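PDB 3NV9: malic enzyme from Entamoeba histolytica, which probably catalyses the oxidative decarboxylation of malate to pyruvate with NADP or NAD as electron acceptor, as malic enzymes generally do. Local coordinates for residues Cys14-Ser17 / Thr18-Gln21; Ala56-Asn59 / Trp60-Tyr64; Ser70-Ser73 / Thr74-Asp78; Val201-Ala204 / Gly205-Ala209; Asp443-Glu446 / His447-Glu451. All blocks are in the same frame, centred on the assembly; numbering follows the deposited sequence.

Contact 1 (Cys14-Ser17 / Thr18-Gln21); sequences CLPS and TLSQ. With SO4 (sulfate ion), chain F.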
loop_
_atom_site.group_PDB
_atom_site.type_symbol
_atom_site.label_atom_id
_atom_site.label_comp_id
_atom_site.label_asym_id
_atom_site.label_seq_id
_atom_site.Cartn_x
_atom_site.Cartn_y
_atom_site.Cartn_z
ATOM N N CYS A 14 7.594 -15.019 -34.536
ATOM C CA CYS A 14 6.433 -15.896 -34.376
ATOM C C CYS A 14 5.222 -15.340 -35.107
ATOM O O CYS A 14 4.197 -16.005 -35.231
ATOM C CB CYS A 14 6.107 -16.117 -32.893
ATOM S SG CYS A 14 7.427 -16.986 -31.995
ATOM N N LEU A 15 5.332 -14.091 -35.544
ATOM C CA LEU A 15 4.307 -13.477 -36.360
ATOM C C LEU A 15 4.654 -13.821 -37.802
ATOM O O LEU A 15 5.783 -13.567 -38.276
ATOM C CB LEU A 15 4.245 -11.968 -36.139
ATOM C CG LEU A 15 3.224 -11.273 -35.219
ATOM C CD1 LEU A 15 2.315 -12.174 -34.443
ATOM C CD2 LEU A 15 3.912 -10.314 -34.322
ATOM N N PRO A 16 3.700 -14.454 -38.483
ATOM C CA PRO A 16 3.904 -14.969 -39.844
ATOM C C PRO A 16 4.446 -13.939 -40.833
ATOM O O PRO A 16 3.986 -12.782 -40.871
ATOM C CB PRO A 16 2.506 -15.428 -40.251
ATOM C CG PRO A 16 1.842 -15.792 -38.923
ATOM C CD PRO A 16 2.413 -14.868 -37.896
ATOM N N SER A 17 5.426 -14.382 -41.623
ATOM C CA SER A 17 5.950 -13.627 -42.769
ATOM C C SER A 17 4.883 -12.887 -43.586
ATOM O O SER A 17 5.062 -11.719 -43.950
ATOM C CB SER A 17 6.686 -14.579 -43.712
ATOM O OG SER A 17 8.105 -14.412 -43.611
ATOM N N THR A 18 3.771 -13.565 -43.853
ATOM C CA THR A 18 2.829 -13.118 -44.884
ATOM C C THR A 18 2.004 -11.927 -44.456
ATOM O O THR A 18 1.368 -11.276 -45.308
ATOM C CB THR A 18 1.872 -14.228 -45.264
ATOM O OG1 THR A 18 1.409 -14.862 -44.063
ATOM C CG2 THR A 18 2.595 -15.268 -46.172
ATOM N N LEU A 19 2.005 -11.646 -43.145
ATOM C CA LEU A 19 1.279 -10.511 -42.596
ATOM C C LEU A 19 1.766 -9.218 -43.243
ATOM O O LEU A 19 2.970 -9.022 -43.430
ATOM C CB LEU A 19 1.423 -10.410 -41.061
ATOM C CG LEU A 19 0.736 -11.419 -40.136
ATOM C CD1 LEU A 19 0.806 -10.931 -38.696
ATOM C CD2 LEU A 19 -0.729 -11.719 -40.504
ATOM N N SER A 20 0.813 -8.364 -43.597
ATOM C CA SER A 20 1.113 -7.010 -43.983
ATOM C C SER A 20 1.577 -6.227 -42.756
ATOM O O SER A 20 1.352 -6.637 -41.597
ATOM C CB SER A 20 -0.132 -6.350 -44.579
ATOM O OG SER A 20 -1.174 -6.329 -43.624
ATOM N N GLN A 21 2.203 -5.093 -43.019
ATOM C CA GLN A 21 2.670 -4.218 -41.988
ATOM C C GLN A 21 1.544 -3.782 -41.037
ATOM O O GLN A 21 1.741 -3.760 -39.817
ATOM C CB GLN A 21 3.409 -3.050 -42.617
ATOM C CG GLN A 21 4.823 -3.465 -43.074
ATOM C CD GLN A 21 5.951 -2.861 -42.244
ATOM O OE1 GLN A 21 6.729 -2.074 -42.801
ATOM N NE2 GLN A 21 6.055 -3.203 -40.922
HETATM S S SO4 F . 2.870 -3.702 -46.775
HETATM O O1 SO4 F . 3.961 -3.595 -47.754
HETATM O O2 SO4 F . 3.183 -4.863 -45.949
HETATM O O3 SO4 F . 2.781 -2.457 -45.991
HETATM O O4 SO4 F . 1.553 -3.856 -47.404
#
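L19 folds back over L15 and P16, as its side chain shows atom by atom. CB lies 3.5 Å from P16 O, and CG stays close to the same oxygen. CG is turned anti to the carbonyl carbon (chi1 -71°), which sends the branch back toward the start of the turn. At the tip, the methyl CD1 meets CG of L15 at 4.2 Å and the ring carbon CD of P16 at 4.3 Å. These are apolar contacts at van der Waals distance.

The backbone closes the loop under this side chain. L19 N donates to P16 O at 3.2 Å, with an angle of 158° at the hydrogen. The donor stands well above the plane of the carbonyl, 52° out of it. T18 OG1 comes within 4.0 Å of CB of P16, a van der Waals approach.

Helix 470-485 also packs here, with L477 against L15, I481 against P16 and T485 against L19. Q21 N donates to O2 of a sulfate ion at 3.1 Å; the ion probably comes from the crystallisation liquor. S20 OG caps a backbone N at the start of helix 21-43, while S20 N bonds Q23 OE1, a reciprocal pattern like that of a capping box. The stretch is thus a type I beta turn, P16 to L19, leading directly into a capped helix N-terminus at the protein surface.

Contact 2 (Ala56-Asn59 / Trp60-Tyr64); sequences AGFN and WFNAY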
loop_
_atom_site.group_PDB
_atom_site.type_symbol
_atom_site.label_atom_id
_atom_site.label_comp_id
_atom_site.label_asym_id
_atom_site.label_seq_id
_atom_site.Cartn_x
_atom_site.Cartn_y
_atom_site.Cartn_z
ATOM N N ALA A 56 13.392 -14.589 12.742
ATOM C CA ALA A 56 14.134 -15.718 13.280
ATOM C C ALA A 56 13.446 -16.461 14.438
ATOM O O ALA A 56 13.861 -17.576 14.763
ATOM C CB ALA A 56 15.531 -15.244 13.708
ATOM N N GLY A 57 12.425 -15.869 15.074
ATOM C CA GLY A 57 11.690 -16.590 16.153
ATOM C C GLY A 57 10.482 -15.830 16.645
ATOM O O GLY A 57 10.425 -14.625 16.548
ATOM N N PHE A 58 9.553 -16.533 17.263
ATOM C CA PHE A 58 8.298 -15.977 17.771
ATOM C C PHE A 58 8.518 -14.670 18.561
ATOM O O PHE A 58 7.849 -13.657 18.303
ATOM C CB PHE A 58 7.569 -17.040 18.650
ATOM C CG PHE A 58 6.364 -16.482 19.426
ATOM C CD1 PHE A 58 5.062 -16.496 18.853
ATOM C CD2 PHE A 58 6.557 -15.857 20.668
ATOM C CE1 PHE A 58 3.965 -15.940 19.560
ATOM C CE2 PHE A 58 5.469 -15.306 21.365
ATOM C CZ PHE A 58 4.182 -15.345 20.811
ATOM N N ASN A 59 9.467 -14.679 19.505
ATOM C CA ASN A 59 9.675 -13.509 20.320
ATOM C C ASN A 59 9.999 -12.257 19.613
ATOM O O ASN A 59 9.733 -11.177 20.164
ATOM C CB ASN A 59 10.630 -13.740 21.473
ATOM C CG ASN A 59 10.090 -14.762 22.418
ATOM O OD1 ASN A 59 8.998 -14.595 22.982
ATOM N ND2 ASN A 59 10.814 -15.867 22.556
ATOM N N TRP A 60 10.568 -12.362 18.416
ATOM C CA TRP A 60 10.686 -11.161 17.580
ATOM C C TRP A 60 9.355 -10.398 17.441
ATOM O O TRP A 60 9.412 -9.209 17.177
ATOM C CB TRP A 60 11.273 -11.468 16.181
ATOM C CG TRP A 60 12.786 -11.561 16.269
ATOM C CD1 TRP A 60 13.548 -12.715 16.327
ATOM C CD2 TRP A 60 13.692 -10.461 16.394
ATOM N NE1 TRP A 60 14.877 -12.371 16.433
ATOM C CE2 TRP A 60 14.989 -10.996 16.469
ATOM C CE3 TRP A 60 13.526 -9.068 16.418
ATOM C CZ2 TRP A 60 16.124 -10.192 16.603
ATOM C CZ3 TRP A 60 14.650 -8.260 16.536
ATOM C CH2 TRP A 60 15.940 -8.829 16.637
ATOM N N PHE A 61 8.181 -11.045 17.593
ATOM C CA PHE A 61 6.929 -10.295 17.343
ATOM C C PHE A 61 6.722 -9.303 18.463
ATOM O O PHE A 61 6.161 -8.238 18.263
ATOM C CB PHE A 61 5.684 -11.179 17.264
ATOM C CG PHE A 61 5.629 -12.062 16.078
ATOM C CD1 PHE A 61 5.679 -11.532 14.779
ATOM C CD2 PHE A 61 5.488 -13.441 16.245
ATOM C CE1 PHE A 61 5.601 -12.382 13.659
ATOM C CE2 PHE A 61 5.396 -14.311 15.131
ATOM C CZ PHE A 61 5.447 -13.780 13.841
ATOM N N ASN A 62 7.217 -9.657 19.643
ATOM C CA ASN A 62 7.271 -8.748 20.776
ATOM C C ASN A 62 8.032 -7.447 20.545
ATOM O O ASN A 62 7.769 -6.454 21.222
ATOM C CB ASN A 62 7.776 -9.509 22.013
ATOM C CG ASN A 62 6.928 -10.708 22.294
ATOM O OD1 ASN A 62 5.702 -10.661 22.040
ATOM N ND2 ASN A 62 7.551 -11.819 22.718
ATOM N N ALA A 63 8.913 -7.419 19.551
ATOM C CA ALA A 63 9.547 -6.166 19.153
ATOM C C ALA A 63 8.778 -5.445 18.063
ATOM O O ALA A 63 8.790 -4.201 17.965
ATOM C CB ALA A 63 11.014 -6.421 18.685
ATOM N N TYR A 64 8.124 -6.222 17.221
ATOM C CA TYR A 64 7.458 -5.662 16.049
ATOM C C TYR A 64 6.014 -5.221 16.346
ATOM O O TYR A 64 5.320 -4.641 15.498
ATOM C CB TYR A 64 7.428 -6.719 14.957
ATOM C CG TYR A 64 8.776 -7.147 14.392
ATOM C CD1 TYR A 64 9.807 -6.212 14.157
ATOM C CD2 TYR A 64 8.997 -8.476 14.027
ATOM C CE1 TYR A 64 11.037 -6.622 13.621
ATOM C CE2 TYR A 64 10.233 -8.886 13.468
ATOM C CZ TYR A 64 11.230 -7.955 13.290
ATOM O OH TYR A 64 12.408 -8.356 12.734
#
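The bond from F61 N to F58 O is the shortest polar link here, 2.7 Å long and almost straight, at 171°. It belongs to the tight turn that leads into the short helix 61-64 of the N-terminal domain of this malic enzyme. Two bonds of the same i to i+3 spacing flank it: W60 N to G57 O at 2.9 Å, and a weak one from N62 N to N59 O. The i to i+3 spacing is consistent with a 3-10-like start; W60 O then accepts from both A63 N and Y64 N.

F58 and F61 also meet through their rings in an offset edge-to-face pair. The edge of F61 is directed at the face of F58, with centroids 6.0 Å apart and planes at 86°. F58 reaches this place because CG is anti to the backbone N (chi1 170°). N59 and N62 run side by side in the same direction, their amide planes inclined to each other.

The indole of W60 lies beside the chain at G57, whose carbonyl oxygen sits at the ring edge, in its plane. Its NE1 donates to the backbone O of A6 of the second subunit, and F468 of that subunit meets the ring edge-to-face. F58 and N62 pack on G351 of the same subunit. CB of A56 approaches the indole obliquely, 4.0 Å from W60 NE1.

Contact 3 (Ser70-Ser73 / Thr74-Asp78); sequences SRIS and TNIRD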
loop_
_atom_site.group_PDB
_atom_site.type_symbol
_atom_site.label_atom_id
_atom_site.label_comp_id
_atom_site.label_asym_id
_atom_site.label_seq_id
_atom_site.Cartn_x
_atom_site.Cartn_y
_atom_site.Cartn_z
ATOM N N SER A 70 5.326 0.090 20.976
ATOM C CA SER A 70 4.908 1.319 21.672
ATOM C C SER A 70 6.027 2.357 21.685
ATOM O O SER A 70 5.763 3.539 21.537
ATOM C CB SER A 70 4.408 0.950 23.087
ATOM O OG SER A 70 4.572 2.022 23.977
ATOM N N ARG A 71 7.276 1.922 21.830
ATOM C CA ARG A 71 8.440 2.812 21.640
ATOM C C ARG A 71 8.412 3.526 20.306
ATOM O O ARG A 71 8.759 4.729 20.212
ATOM C CB ARG A 71 9.765 2.030 21.789
ATOM C CG ARG A 71 11.042 2.888 21.584
ATOM C CD ARG A 71 11.221 4.033 22.623
ATOM N NE ARG A 71 11.606 3.506 23.928
ATOM C CZ ARG A 71 12.826 3.046 24.193
ATOM N NH1 ARG A 71 13.787 3.102 23.251
ATOM N NH2 ARG A 71 13.096 2.549 25.397
ATOM N N ILE A 72 7.995 2.805 19.259
ATOM C CA ILE A 72 7.887 3.425 17.942
ATOM C C ILE A 72 6.762 4.453 17.926
ATOM O O ILE A 72 6.928 5.541 17.378
ATOM C CB ILE A 72 7.701 2.399 16.786
ATOM C CG1 ILE A 72 8.865 1.376 16.683
ATOM C CG2 ILE A 72 7.524 3.112 15.425
ATOM C CD1 ILE A 72 10.278 1.946 16.805
ATOM N N SER A 73 5.622 4.134 18.520
ATOM C CA SER A 73 4.511 5.067 18.539
ATOM C C SER A 73 4.901 6.378 19.207
ATOM O O SER A 73 4.617 7.453 18.698
ATOM C CB SER A 73 3.301 4.463 19.262
ATOM O OG SER A 73 3.023 3.147 18.773
ATOM N N THR A 74 5.567 6.294 20.350
ATOM C CA THR A 74 5.913 7.510 21.100
ATOM C C THR A 74 7.111 8.233 20.453
ATOM O O THR A 74 7.106 9.495 20.328
ATOM C CB THR A 74 6.082 7.227 22.627
ATOM O OG1 THR A 74 7.070 6.218 22.809
ATOM C CG2 THR A 74 4.726 6.727 23.246
ATOM N N ASN A 75 8.089 7.457 19.979
ATOM C CA ASN A 75 9.190 8.054 19.190
ATOM C C ASN A 75 8.681 8.887 18.022
ATOM O O ASN A 75 9.089 10.046 17.832
ATOM C CB ASN A 75 10.155 6.993 18.674
ATOM C CG ASN A 75 11.079 6.504 19.729
ATOM O OD1 ASN A 75 11.048 6.992 20.854
ATOM N ND2 ASN A 75 11.936 5.534 19.381
ATOM N N ILE A 76 7.770 8.316 17.242
ATOM C CA ILE A 76 7.205 9.073 16.146
ATOM C C ILE A 76 6.434 10.307 16.651
ATOM O O ILE A 76 6.630 11.390 16.132
ATOM C CB ILE A 76 6.340 8.216 15.198
ATOM C CG1 ILE A 76 7.189 7.121 14.558
ATOM C CG2 ILE A 76 5.823 9.088 14.104
ATOM C CD1 ILE A 76 6.427 6.278 13.503
ATOM N N ARG A 77 5.573 10.151 17.659
ATOM C CA ARG A 77 4.764 11.295 18.190
ATOM C C ARG A 77 5.657 12.501 18.489
ATOM O O ARG A 77 5.373 13.616 18.071
ATOM C CB ARG A 77 4.022 10.845 19.444
ATOM C CG ARG A 77 3.135 11.872 20.127
ATOM C CD ARG A 77 3.635 12.111 21.527
ATOM N NE ARG A 77 3.012 11.175 22.449
ATOM C CZ ARG A 77 3.595 10.579 23.501
ATOM N NH1 ARG A 77 4.865 10.753 23.796
ATOM N NH2 ARG A 77 2.875 9.748 24.237
ATOM N N ASP A 78 6.769 12.239 19.177
ATOM C CA ASP A 78 7.685 13.282 19.633
ATOM C C ASP A 78 8.745 13.717 18.590
ATOM O O ASP A 78 9.392 14.750 18.742
ATOM C CB ASP A 78 8.304 12.887 21.005
ATOM C CG ASP A 78 7.223 12.664 22.074
ATOM O OD1 ASP A 78 6.143 13.259 21.928
ATOM O OD2 ASP A 78 7.419 11.884 23.031
HETATM O O HOH W 1 6.501 3.934 24.502
#
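N75 N donates to R71 O at 2.8 Å, the shortest of four i to i+4 bonds that tie this part of helix 69-78 together. The others run from T74 N to S70 O, from I76 N to I72 O at 2.9 Å and from R77 N to S73 O. Their angles at the hydrogen lie between 156° and 169°, as expected of a regular alpha helix.

A water joins one turn to the next on the polar side: it donates to S70 OG at 2.8 Å and lies 2.9 Å from T74 OG1. S70 OG is also bonded to D105 of the second subunit. At the end of the segment, R77 NH1 forms a salt bridge with OD2 of its neighbour D78 at 2.9 Å, approaching in the guanidinium plane and on the syn side of the carboxylate.

R71 and N75 share a partner. R71 crosses N75 at a slant, its CD 3.5 Å from N75 OD1, and its chain, bent at chi2 and chi3, takes the guanidinium onward to E34 and E37 of the second subunit. N75 ND2 bonds to that same E37. I72 CG2 touches I76 CD1 at 3.9 Å; both isoleucines pack on helix 83-86, and I76 also on G112 of the second subunit. Side-chain pairs at i and i+4, one converging on a partner's glutamate and one apolar, mark this as an alpha helix at a dimer interface.

Contact 4 (Val201-Ala204 / Gly205-Ala209); sequences VTLA and GLLNA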
loop_
_atom_site.group_PDB
_atom_site.type_symbol
_atom_site.label_atom_id
_atom_site.label_comp_id
_atom_site.label_asym_id
_atom_site.label_seq_id
_atom_site.Cartn_x
_atom_site.Cartn_y
_atom_site.Cartn_z
ATOM N N VAL A 201 11.675 12.153 -19.967
ATOM C CA VAL A 201 12.171 11.178 -20.965
ATOM C C VAL A 201 11.992 11.716 -22.370
ATOM O O VAL A 201 12.736 11.330 -23.289
ATOM C CB VAL A 201 11.439 9.823 -20.863
ATOM C CG1 VAL A 201 11.729 9.206 -19.499
ATOM C CG2 VAL A 201 9.900 10.007 -21.004
ATOM N N THR A 202 10.995 12.591 -22.558
ATOM C CA THR A 202 10.825 13.171 -23.902
ATOM C C THR A 202 12.039 14.023 -24.306
ATOM O O THR A 202 12.573 13.867 -25.396
ATOM C CB THR A 202 9.533 13.989 -24.103
ATOM O OG1 THR A 202 8.410 13.262 -23.619
ATOM C CG2 THR A 202 9.342 14.233 -25.577
ATOM N N LEU A 203 12.434 14.933 -23.419
ATOM C CA LEU A 203 13.687 15.667 -23.541
ATOM C C LEU A 203 14.879 14.702 -23.750
ATOM O O LEU A 203 15.684 14.905 -24.661
ATOM C CB LEU A 203 13.926 16.571 -22.301
ATOM C CG LEU A 203 15.232 17.379 -22.420
ATOM C CD1 LEU A 203 15.391 18.125 -23.767
ATOM C CD2 LEU A 203 15.385 18.329 -21.292
ATOM N N ALA A 204 14.990 13.644 -22.940
ATOM C CA ALA A 204 16.132 12.701 -23.132
ATOM C C ALA A 204 16.208 12.144 -24.544
ATOM O O ALA A 204 17.294 12.169 -25.195
ATOM C CB ALA A 204 16.105 11.553 -22.106
ATOM N N GLY A 205 15.084 11.637 -25.047
ATOM C CA GLY A 205 15.068 11.137 -26.440
ATOM C C GLY A 205 15.419 12.197 -27.486
ATOM O O GLY A 205 16.226 11.983 -28.379
ATOM N N LEU A 206 14.807 13.360 -27.352
ATOM C CA LEU A 206 15.105 14.511 -28.194
ATOM C C LEU A 206 16.616 14.830 -28.215
ATOM O O LEU A 206 17.179 15.089 -29.277
ATOM C CB LEU A 206 14.336 15.727 -27.636
ATOM C CG LEU A 206 14.504 17.049 -28.373
ATOM C CD1 LEU A 206 13.915 16.984 -29.759
ATOM C CD2 LEU A 206 13.845 18.116 -27.539
ATOM N N LEU A 207 17.245 14.837 -27.035
ATOM C CA LEU A 207 18.688 15.123 -26.920
ATOM C C LEU A 207 19.474 14.207 -27.821
ATOM O O LEU A 207 20.236 14.675 -28.660
ATOM C CB LEU A 207 19.175 15.006 -25.466
ATOM C CG LEU A 207 18.748 16.175 -24.577
ATOM C CD1 LEU A 207 19.203 15.933 -23.175
ATOM C CD2 LEU A 207 19.274 17.545 -25.088
ATOM N N ASN A 208 19.242 12.903 -27.706
ATOM C CA ASN A 208 19.951 11.938 -28.561
ATOM C C ASN A 208 19.567 11.936 -30.035
ATOM O O ASN A 208 20.442 11.852 -30.917
ATOM C CB ASN A 208 19.858 10.555 -27.990
ATOM C CG ASN A 208 20.752 10.408 -26.814
ATOM O OD1 ASN A 208 21.702 11.163 -26.680
ATOM N ND2 ASN A 208 20.463 9.465 -25.941
ATOM N N ALA A 209 18.260 12.042 -30.291
ATOM C CA ALA A 209 17.721 12.297 -31.628
ATOM C C ALA A 209 18.424 13.489 -32.281
ATOM O O ALA A 209 18.895 13.387 -33.401
ATOM C CB ALA A 209 16.184 12.486 -31.562
#
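These residues of helix 193-213 belong to the NAD-binding, Rossmann-type domain, and within them L203 packs against L206 and L207. The backbone is regular alpha helix. G205 N donates to V201 O at 2.9 Å and 173°, and L206 N to T202 O at 3.0 Å. The bond from L207 N to L203 O is shorter, 2.8 Å. N208 N reaches A204 O at a longer 3.3 Å, though still at 167°.

L203 carries the side-chain contact. Its CG is anti to the backbone N (chi1 -179°), which tips the branch forward along the helix, so that the methyl CD1 settles between the two later leucines. L206 offers its CD2 and L207 its CG, and L203 crosses both side chains at a slant.

The surroundings are largely apolar. L203 and L206 both press on I238 of helix 229-240, while A204 touches L390 of helix 380-396. The few polar groups are paired off within the chain: T202 OG1 with T198 O, one turn earlier, and N208 ND2 with the carbonyls of A391 and I404. T202 also meets F324 of strand 322-325 in the Rossmann-type sheet, so that the helix touches two other helices and a strand. The leucine cluster itself is defined by L203 CD1, 4.1 Å from L206 CD2 and 4.0 Å from L207 CG.

Contact 5 (Asp443-Glu446 / His447-Glu451); sequences DIAE and HDIKE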
loop_
_atom_site.group_PDB
_atom_site.type_symbol
_atom_site.label_atom_id
_atom_site.label_comp_id
_atom_site.label_asym_id
_atom_site.label_seq_id
_atom_site.Cartn_x
_atom_site.Cartn_y
_atom_site.Cartn_z
ATOM N N ASP A 443 25.533 4.845 -4.622
ATOM C CA ASP A 443 25.719 3.572 -3.885
ATOM C C ASP A 443 24.412 3.078 -3.220
ATOM O O ASP A 443 24.097 1.859 -3.221
ATOM C CB ASP A 443 26.732 3.754 -2.768
ATOM C CG ASP A 443 28.196 3.837 -3.261
ATOM O OD1 ASP A 443 28.474 3.531 -4.441
ATOM O OD2 ASP A 443 29.062 4.173 -2.391
ATOM N N ILE A 444 23.662 4.015 -2.646
ATOM C CA ILE A 444 22.428 3.670 -1.952
ATOM C C ILE A 444 21.398 3.206 -2.976
ATOM O O ILE A 444 20.638 2.275 -2.734
ATOM C CB ILE A 444 21.912 4.908 -1.177
ATOM C CG1 ILE A 444 22.910 5.317 -0.089
ATOM C CG2 ILE A 444 20.507 4.690 -0.583
ATOM C CD1 ILE A 444 22.554 6.676 0.654
ATOM N N ALA A 445 21.389 3.844 -4.131
ATOM C CA ALA A 445 20.365 3.551 -5.128
ATOM C C ALA A 445 20.685 2.197 -5.706
ATOM O O ALA A 445 19.818 1.340 -5.819
ATOM C CB ALA A 445 20.355 4.622 -6.214
ATOM N N GLU A 446 21.960 2.006 -6.050
ATOM C CA GLU A 446 22.365 0.800 -6.710
ATOM C C GLU A 446 22.147 -0.399 -5.798
ATOM O O GLU A 446 21.691 -1.450 -6.253
ATOM C CB GLU A 446 23.831 0.857 -7.114
ATOM C CG GLU A 446 24.265 -0.480 -7.653
ATOM C CD GLU A 446 25.678 -0.432 -8.113
ATOM O OE1 GLU A 446 26.527 0.036 -7.305
ATOM O OE2 GLU A 446 25.932 -0.845 -9.276
ATOM N N HIS A 447 22.458 -0.224 -4.511
ATOM C CA HIS A 447 22.311 -1.300 -3.560
ATOM C C HIS A 447 20.839 -1.677 -3.399
ATOM O O HIS A 447 20.507 -2.869 -3.359
ATOM C CB HIS A 447 22.908 -0.913 -2.208
ATOM C CG HIS A 447 22.613 -1.904 -1.122
ATOM N ND1 HIS A 447 21.675 -1.666 -0.132
ATOM C CD2 HIS A 447 23.093 -3.156 -0.892
ATOM C CE1 HIS A 447 21.617 -2.718 0.683
ATOM N NE2 HIS A 447 22.461 -3.635 0.244
ATOM N N ASP A 448 19.953 -0.680 -3.325
ATOM C CA ASP A 448 18.508 -0.956 -3.237
ATOM C C ASP A 448 17.869 -1.676 -4.469
ATOM O O ASP A 448 17.073 -2.598 -4.321
ATOM C CB ASP A 448 17.727 0.320 -2.876
ATOM C CG ASP A 448 17.991 0.804 -1.443
ATOM O OD1 ASP A 448 18.763 0.172 -0.672
ATOM O OD2 ASP A 448 17.406 1.837 -1.082
ATOM N N ILE A 449 18.267 -1.253 -5.646
ATOM C CA ILE A 449 17.732 -1.711 -6.905
ATOM C C ILE A 449 18.220 -3.142 -7.126
ATOM O O ILE A 449 17.403 -4.030 -7.389
ATOM C CB ILE A 449 18.209 -0.739 -8.029
ATOM C CG1 ILE A 449 17.447 0.584 -7.905
ATOM C CG2 ILE A 449 18.069 -1.338 -9.397
ATOM C CD1 ILE A 449 18.087 1.737 -8.610
ATOM N N LYS A 450 19.526 -3.364 -6.948
ATOM C CA LYS A 450 20.131 -4.718 -6.924
ATOM C C LYS A 450 19.500 -5.692 -5.912
ATOM O O LYS A 450 19.232 -6.832 -6.239
ATOM C CB LYS A 450 21.663 -4.591 -6.687
ATOM C CG LYS A 450 22.434 -5.916 -6.495
ATOM C CD LYS A 450 23.940 -5.629 -6.083
ATOM C CE LYS A 450 24.472 -6.582 -4.987
ATOM N NZ LYS A 450 23.757 -6.342 -3.643
ATOM N N GLU A 451 19.270 -5.245 -4.686
ATOM C CA GLU A 451 18.567 -6.061 -3.710
ATOM C C GLU A 451 17.130 -6.398 -4.172
ATOM O O GLU A 451 16.642 -7.515 -3.971
ATOM C CB GLU A 451 18.491 -5.328 -2.359
ATOM C CG GLU A 451 19.691 -5.562 -1.376
ATOM C CD GLU A 451 20.109 -7.041 -1.269
ATOM O OE1 GLU A 451 19.298 -7.882 -0.802
ATOM O OE2 GLU A 451 21.251 -7.374 -1.694
#
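D443 O receives the backbone N of H447 at 2.9 Å, one of four i to i+4 bonds in this stretch of the long alpha helix 438-461. CB of H447 leans on the same oxygen at 3.2 Å. The carboxylate of D443 turns back along the helix instead, where OD1 meets the side chain of Q439.

I444 comes next. Its O takes D448 N at 3.1 Å, and the turn of the D448 side chain, with CG anti to the carbonyl carbon (chi1 -69°), brings D448 CG to 3.3 Å from I444 O. One carboxylate oxygen, OD2, forms a salt bridge with K368 of helix 363-372. K368 is its main partner; H447 ND1 adds a weak bond of 3.5 Å to the other oxygen, D448 OD1.

A445 lies on the buried side. Its O accepts from I449 N, and the isoleucine side chain curls back over it, CD1 standing 3.3 Å from A445 O. The same CD1 makes a distant apolar touch with A445 CB, at 4.4 Å. Both residues rest on P415 of helix 413-428, and A445 also touches I372.

E446 closes the segment, its O bonded to K450 N. Its side chain is extended, and P415 lies against it. Farther along, K450 NZ makes a weak salt bridge to OE2 of E451, whose other oxygen accepts a bond from H464 of the second subunit. The CG of E451 rests over one face of the H447 ring, 3.7 Å above its plane and offset toward the ring's rim.

Contact 4 is the buried one, a leucine cluster whose neighbours are helices and a strand of the same chain. Contact 1 lies at the surface as a turn and helix start, about 21 Å from contact 4 between nearest atoms. Contacts 2 and 3 share the N-terminal domain range, sit on consecutive short helices with centres 19 Å apart, and both face the second subunit: an edge-to-face aromatic pair and bonds to backbone carbonyls serve at contact 2, salt bridges and amides at contact 3. Contact 5 is intermediate, with apolar packing on two helices of its own chain, one of which also supplies K368 for a salt bridge, and E451 reaching the second subunit. Regular i to i+4 bonding unites contacts 3, 4 and 5.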